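Local coordinates for protein phosphorylated carbohydrates phosphatase TM_1254 (Thermotoga maritima msb8, PDB 3KBB) that removes phosphate from phosphorylated sugars such as fructose 6-phosphate and mannose 6-phosphate, as a metal-dependent hydrolase of the HAD-like superfamily, at residues N86-K99 / K204-L216. Residues are numbered along the deposited sequence; the frame is centred on the assembly and turned at random. Where two conformers were deposited one is given.
Sequences NPGVREALEFVKSK and KPEEILNVLKEVL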
loop_
_atom_site.group_PDB
_atom_site.type_symbol
_atom_site.label_atom_id
_atom_site.label_comp_id
_atom_site.label_asym_id
_atom_site.label_seq_id
_atom_site.Cartn_x
_atom_site.Cartn_y
_atom_site.Cartn_z
ATOM N N ASN A 86 5.612 -0.538 -9.564
ATOM C CA ASN A 86 4.837 0.268 -10.520
ATOM C C ASN A 86 5.782 1.041 -11.449
ATOM O O ASN A 86 6.866 1.484 -11.024
ATOM C CB ASN A 86 3.910 1.235 -9.808
ATOM C CG ASN A 86 2.698 0.543 -9.252
ATOM O OD1 ASN A 86 2.293 -0.498 -9.778
ATOM N ND2 ASN A 86 2.077 1.130 -8.228
ATOM N N PRO A 87 5.357 1.236 -12.717
ATOM C CA PRO A 87 6.234 1.982 -13.635
ATOM C C PRO A 87 6.532 3.396 -13.141
ATOM O O PRO A 87 5.624 4.104 -12.673
ATOM C CB PRO A 87 5.420 2.026 -14.951
ATOM C CG PRO A 87 3.974 1.686 -14.560
ATOM C CD PRO A 87 4.107 0.771 -13.368
ATOM N N GLY A 88 7.795 3.799 -13.272
ATOM C CA GLY A 88 8.239 5.171 -12.960
ATOM C C GLY A 88 8.537 5.413 -11.492
ATOM O O GLY A 88 9.128 6.446 -11.135
ATOM N N VAL A 89 8.149 4.473 -10.629
ATOM C CA VAL A 89 8.347 4.719 -9.200
ATOM C C VAL A 89 9.847 4.673 -8.792
ATOM O O VAL A 89 10.327 5.514 -8.010
ATOM C CB VAL A 89 7.457 3.768 -8.360
ATOM C CG1 VAL A 89 7.847 3.824 -6.909
ATOM C CG2 VAL A 89 6.015 4.155 -8.566
ATOM N N ARG A 90 10.590 3.717 -9.333
ATOM C CA ARG A 90 12.028 3.681 -9.049
ATOM C C ARG A 90 12.712 4.997 -9.431
ATOM O O ARG A 90 13.509 5.529 -8.651
ATOM C CB ARG A 90 12.678 2.459 -9.693
ATOM C CG ARG A 90 14.123 2.243 -9.288
ATOM C CD ARG A 90 14.687 1.002 -9.958
ATOM N NE ARG A 90 13.939 -0.196 -9.570
ATOM C CZ ARG A 90 14.230 -0.923 -8.485
ATOM N NH1 ARG A 90 15.230 -0.573 -7.681
ATOM N NH2 ARG A 90 13.498 -1.982 -8.199
ATOM N N GLU A 91 12.354 5.564 -10.593
ATOM C CA GLU A 91 12.979 6.797 -11.100
ATOM C C GLU A 91 12.650 7.961 -10.156
ATOM O O GLU A 91 13.443 8.891 -9.960
ATOM C CB GLU A 91 12.463 7.101 -12.530
ATOM C CG GLU A 91 13.562 7.541 -13.511
ATOM C CD GLU A 91 13.062 7.896 -14.935
ATOM O OE1 GLU A 91 12.165 7.192 -15.464
ATOM O OE2 GLU A 91 13.609 8.874 -15.529
ATOM N N ALA A 92 11.444 7.918 -9.599
ATOM C CA ALA A 92 10.995 8.919 -8.662
ATOM C C ALA A 92 11.778 8.821 -7.367
ATOM O O ALA A 92 12.211 9.843 -6.844
ATOM C CB ALA A 92 9.514 8.748 -8.390
ATOM N N LEU A 93 11.974 7.600 -6.857
ATOM C CA LEU A 93 12.781 7.420 -5.633
ATOM C C LEU A 93 14.232 7.856 -5.873
ATOM O O LEU A 93 14.837 8.564 -5.045
ATOM C CB LEU A 93 12.739 5.967 -5.155
ATOM C CG LEU A 93 11.350 5.402 -4.807
ATOM C CD1 LEU A 93 11.511 3.950 -4.390
ATOM C CD2 LEU A 93 10.784 6.204 -3.687
ATOM N N GLU A 94 14.768 7.432 -7.016
ATOM C CA GLU A 94 16.124 7.868 -7.409
ATOM C C GLU A 94 16.227 9.397 -7.476
ATOM O O GLU A 94 17.210 9.983 -7.018
ATOM C CB GLU A 94 16.502 7.212 -8.735
ATOM C CG GLU A 94 16.835 5.749 -8.619
ATOM C CD GLU A 94 17.030 5.098 -9.971
ATOM O OE1 GLU A 94 16.656 5.726 -11.001
ATOM O OE2 GLU A 94 17.531 3.948 -10.008
ATOM N N PHE A 95 15.205 10.056 -8.022
ATOM C CA PHE A 95 15.227 11.503 -8.111
ATOM C C PHE A 95 15.275 12.197 -6.743
ATOM O O PHE A 95 16.072 13.133 -6.539
ATOM C CB PHE A 95 14.042 12.030 -8.970
ATOM C CG PHE A 95 14.045 13.527 -9.141
ATOM C CD1 PHE A 95 14.972 14.144 -9.997
ATOM C CD2 PHE A 95 13.142 14.323 -8.441
ATOM C CE1 PHE A 95 14.968 15.545 -10.138
ATOM C CE2 PHE A 95 13.120 15.702 -8.571
ATOM C CZ PHE A 95 14.064 16.321 -9.437
ATOM N N VAL A 96 14.419 11.775 -5.802
ATOM C CA VAL A 96 14.467 12.378 -4.461
ATOM C C VAL A 96 15.874 12.237 -3.861
ATOM O O VAL A 96 16.396 13.198 -3.272
ATOM C CB VAL A 96 13.440 11.735 -3.470
ATOM C CG1 VAL A 96 13.531 12.415 -2.125
ATOM C CG2 VAL A 96 12.005 11.878 -4.073
ATOM N N LYS A 97 16.470 11.058 -3.998
ATOM C CA LYS A 97 17.819 10.851 -3.436
ATOM C C LYS A 97 18.836 11.762 -4.136
ATOM O O LYS A 97 19.719 12.345 -3.482
ATOM C CB LYS A 97 18.258 9.385 -3.459
ATOM C CG LYS A 97 17.480 8.499 -2.445
ATOM C CD LYS A 97 17.164 9.217 -1.105
ATOM C CE LYS A 97 18.403 9.540 -0.228
ATOM N NZ LYS A 97 18.065 10.448 0.933
ATOM N N SER A 98 18.660 11.921 -5.449
ATOM C CA SER A 98 19.550 12.816 -6.254
ATOM C C SER A 98 19.530 14.258 -5.746
ATOM O O SER A 98 20.502 15.014 -5.961
ATOM C CB SER A 98 19.173 12.767 -7.741
ATOM O OG SER A 98 18.087 13.664 -8.053
ATOM N N LYS A 99 18.438 14.661 -5.074
ATOM C CA LYS A 99 18.294 16.016 -4.540
ATOM C C LYS A 99 18.762 16.148 -3.084
ATOM O O LYS A 99 18.645 17.213 -2.474
ATOM C CB LYS A 99 16.845 16.491 -4.678
ATOM C CG LYS A 99 16.387 16.520 -6.136
ATOM C CD LYS A 99 16.999 17.701 -6.906
ATOM C CE LYS A 99 15.953 18.751 -7.220
ATOM N NZ LYS A 99 16.569 20.125 -7.225
ATOM N N LYS A 204 -1.061 9.372 -11.554
ATOM C CA LYS A 204 -0.709 7.943 -11.743
ATOM C C LYS A 204 0.737 7.738 -11.257
ATOM O O LYS A 204 1.505 8.687 -11.175
ATOM C CB LYS A 204 -0.840 7.545 -13.229
ATOM C CG LYS A 204 -2.265 7.709 -13.784
ATOM C CD LYS A 204 -2.402 7.201 -15.215
ATOM C CE LYS A 204 -2.061 8.283 -16.237
ATOM N NZ LYS A 204 -3.147 9.315 -16.439
ATOM N N PRO A 205 1.105 6.511 -10.881
ATOM C CA PRO A 205 2.470 6.258 -10.416
ATOM C C PRO A 205 3.519 6.806 -11.380
ATOM O O PRO A 205 4.488 7.421 -10.940
ATOM C CB PRO A 205 2.528 4.730 -10.393
ATOM C CG PRO A 205 1.132 4.382 -9.967
ATOM C CD PRO A 205 0.270 5.300 -10.776
ATOM N N GLU A 206 3.295 6.612 -12.681
ATOM C CA GLU A 206 4.190 7.132 -13.735
ATOM C C GLU A 206 4.320 8.633 -13.737
ATOM O O GLU A 206 5.251 9.142 -14.328
ATOM C CB GLU A 206 3.682 6.783 -15.153
ATOM C CG GLU A 206 3.195 5.397 -15.334
ATOM C CD GLU A 206 1.727 5.293 -15.007
ATOM O OE1 GLU A 206 0.893 5.716 -15.845
ATOM O OE2 GLU A 206 1.411 4.773 -13.926
ATOM N N GLU A 207 3.364 9.347 -13.138
ATOM C CA GLU A 207 3.395 10.819 -13.155
ATOM C C GLU A 207 4.097 11.413 -11.934
ATOM O O GLU A 207 4.280 12.624 -11.835
ATOM C CB GLU A 207 1.973 11.394 -13.279
ATOM C CG GLU A 207 1.344 11.178 -14.684
ATOM C CD GLU A 207 -0.193 11.183 -14.706
ATOM O OE1 GLU A 207 -0.856 11.545 -13.693
ATOM O OE2 GLU A 207 -0.747 10.794 -15.777
ATOM N N ILE A 208 4.480 10.555 -10.994
ATOM C CA ILE A 208 5.040 11.047 -9.720
ATOM C C ILE A 208 6.379 11.761 -9.972
ATOM O O ILE A 208 6.652 12.814 -9.398
ATOM C CB ILE A 208 5.198 9.889 -8.731
ATOM C CG1 ILE A 208 3.796 9.407 -8.262
ATOM C CG2 ILE A 208 6.085 10.311 -7.535
ATOM C CD1 ILE A 208 3.819 8.137 -7.379
ATOM N N LEU A 209 7.191 11.193 -10.852
ATOM C CA LEU A 209 8.486 11.809 -11.163
ATOM C C LEU A 209 8.359 13.273 -11.596
ATOM O O LEU A 209 9.021 14.135 -11.059
ATOM C CB LEU A 209 9.231 10.970 -12.203
ATOM C CG LEU A 209 10.552 11.593 -12.698
ATOM C CD1 LEU A 209 11.586 11.827 -11.605
ATOM C CD2 LEU A 209 11.101 10.685 -13.734
ATOM N N ASN A 210 7.482 13.565 -12.559
ATOM C CA ASN A 210 7.284 14.948 -12.968
ATOM C C ASN A 210 6.713 15.859 -11.877
ATOM O O ASN A 210 7.090 17.042 -11.775
ATOM C CB ASN A 210 6.472 15.030 -14.278
ATOM C CG ASN A 210 7.242 14.494 -15.481
ATOM O OD1 ASN A 210 8.477 14.438 -15.484
ATOM N ND2 ASN A 210 6.507 14.101 -16.515
ATOM N N VAL A 211 5.844 15.323 -11.018
ATOM C CA VAL A 211 5.465 16.092 -9.834
ATOM C C VAL A 211 6.701 16.488 -9.008
ATOM O O VAL A 211 6.837 17.636 -8.595
ATOM C CB VAL A 211 4.445 15.345 -8.949
ATOM C CG1 VAL A 211 4.246 16.108 -7.634
ATOM C CG2 VAL A 211 3.126 15.218 -9.702
ATOM N N LEU A 212 7.589 15.535 -8.752
ATOM C CA LEU A 212 8.759 15.841 -7.919
ATOM C C LEU A 212 9.652 16.884 -8.593
ATOM O O LEU A 212 10.164 17.764 -7.918
ATOM C CB LEU A 212 9.557 14.583 -7.575
ATOM C CG LEU A 212 8.685 13.632 -6.733
ATOM C CD1 LEU A 212 9.405 12.293 -6.608
ATOM C CD2 LEU A 212 8.364 14.248 -5.402
ATOM N N LYS A 213 9.816 16.774 -9.919
ATOM C CA LYS A 213 10.650 17.744 -10.665
ATOM C C LYS A 213 10.042 19.162 -10.533
ATOM O O LYS A 213 10.752 20.174 -10.441
ATOM C CB LYS A 213 10.795 17.296 -12.125
ATOM C CG LYS A 213 11.653 16.077 -12.319
ATOM C CD LYS A 213 11.801 15.765 -13.802
ATOM C CE LYS A 213 12.911 14.755 -14.024
ATOM N NZ LYS A 213 13.001 14.417 -15.467
ATOM N N GLU A 214 8.719 19.234 -10.447
ATOM C CA GLU A 214 8.015 20.488 -10.277
ATOM C C GLU A 214 8.202 21.070 -8.870
ATOM O O GLU A 214 8.468 22.273 -8.728
ATOM C CB GLU A 214 6.518 20.287 -10.581
ATOM C CG GLU A 214 5.619 21.548 -10.364
ATOM C CD GLU A 214 4.131 21.199 -10.132
ATOM O OE1 GLU A 214 3.748 19.997 -10.241
ATOM O OE2 GLU A 214 3.350 22.141 -9.827
ATOM N N VAL A 215 8.076 20.232 -7.819
ATOM C CA VAL A 215 7.981 20.752 -6.442
ATOM C C VAL A 215 9.262 20.731 -5.583
ATOM O O VAL A 215 9.340 21.447 -4.562
ATOM C CB VAL A 215 6.798 20.086 -5.624
ATOM C CG1 VAL A 215 5.490 20.249 -6.361
ATOM C CG2 VAL A 215 7.073 18.619 -5.331
ATOM N N LEU A 216 10.221 19.895 -5.944
ATOM C CA LEU A 216 11.477 19.824 -5.182
ATOM C C LEU A 216 12.457 20.912 -5.595
ATOM O O LEU A 216 12.364 21.459 -6.700
ATOM C CB LEU A 216 12.136 18.443 -5.288
ATOM C CG LEU A 216 11.302 17.260 -4.765
ATOM C CD1 LEU A 216 12.194 16.006 -4.720
ATOM C CD2 LEU A 216 10.675 17.555 -3.395
ATOM O OXT LEU A 216 13.355 21.249 -4.811
HETATM O O HOH W 1 7.026 8.470 -11.508
HETATM O O HOH W 2 14.103 11.776 -15.900
HETATM O O HOH W 3 15.663 22.024 -5.843
#
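A water molecule gripped by three backbone groups joins the N-terminal ends of the two segments: it accepts from L209 N (2.8 Å), donates to P205 O and donates weakly to G88 O. From there, helices 89-98 and 208-215 run nearly parallel, 20° apart with an axis separation of 8.8 Å at closest, on the parallel sheet of the HAD-type Rossmann-like core; I208 rests on F6 and F163 in two of its strands. The CA atoms of A92 and L209 are 4.6 Å apart, consistent with the small side chain of A92 allowing a close approach, and A92 CB lies 3.9 Å from I208 CG2. F95 carries the C-terminal half. Its ring is carried out over the second helix by a chi1 of -178°, which sets CG opposite the backbone N. K213 CG sits over one face, 4.0 Å from the centroid and 21° off the normal, a CH-pi contact, while L212 O approaches the ring edge near its plane and L212 CB packs on F95 CD2 (3.7 Å). L209 meets F95 at about a right angle, its CD1 3.6 Å from F95 CB, and its other methyl, CD2, touches the E91 carboxylate. Replacing the ring of F95 by the methyl of an alanine would probably leave K213 CG and L212 CB without their aromatic partner and open a gap between the helices. Deeper in, V96 CG2 packs on L212 CD1. On the exposed side, E91 OE2 and K213 NZ are not in direct contact; a second water links them, donating to E91 OE2 and accepting from K213 NZ at 2.9 Å.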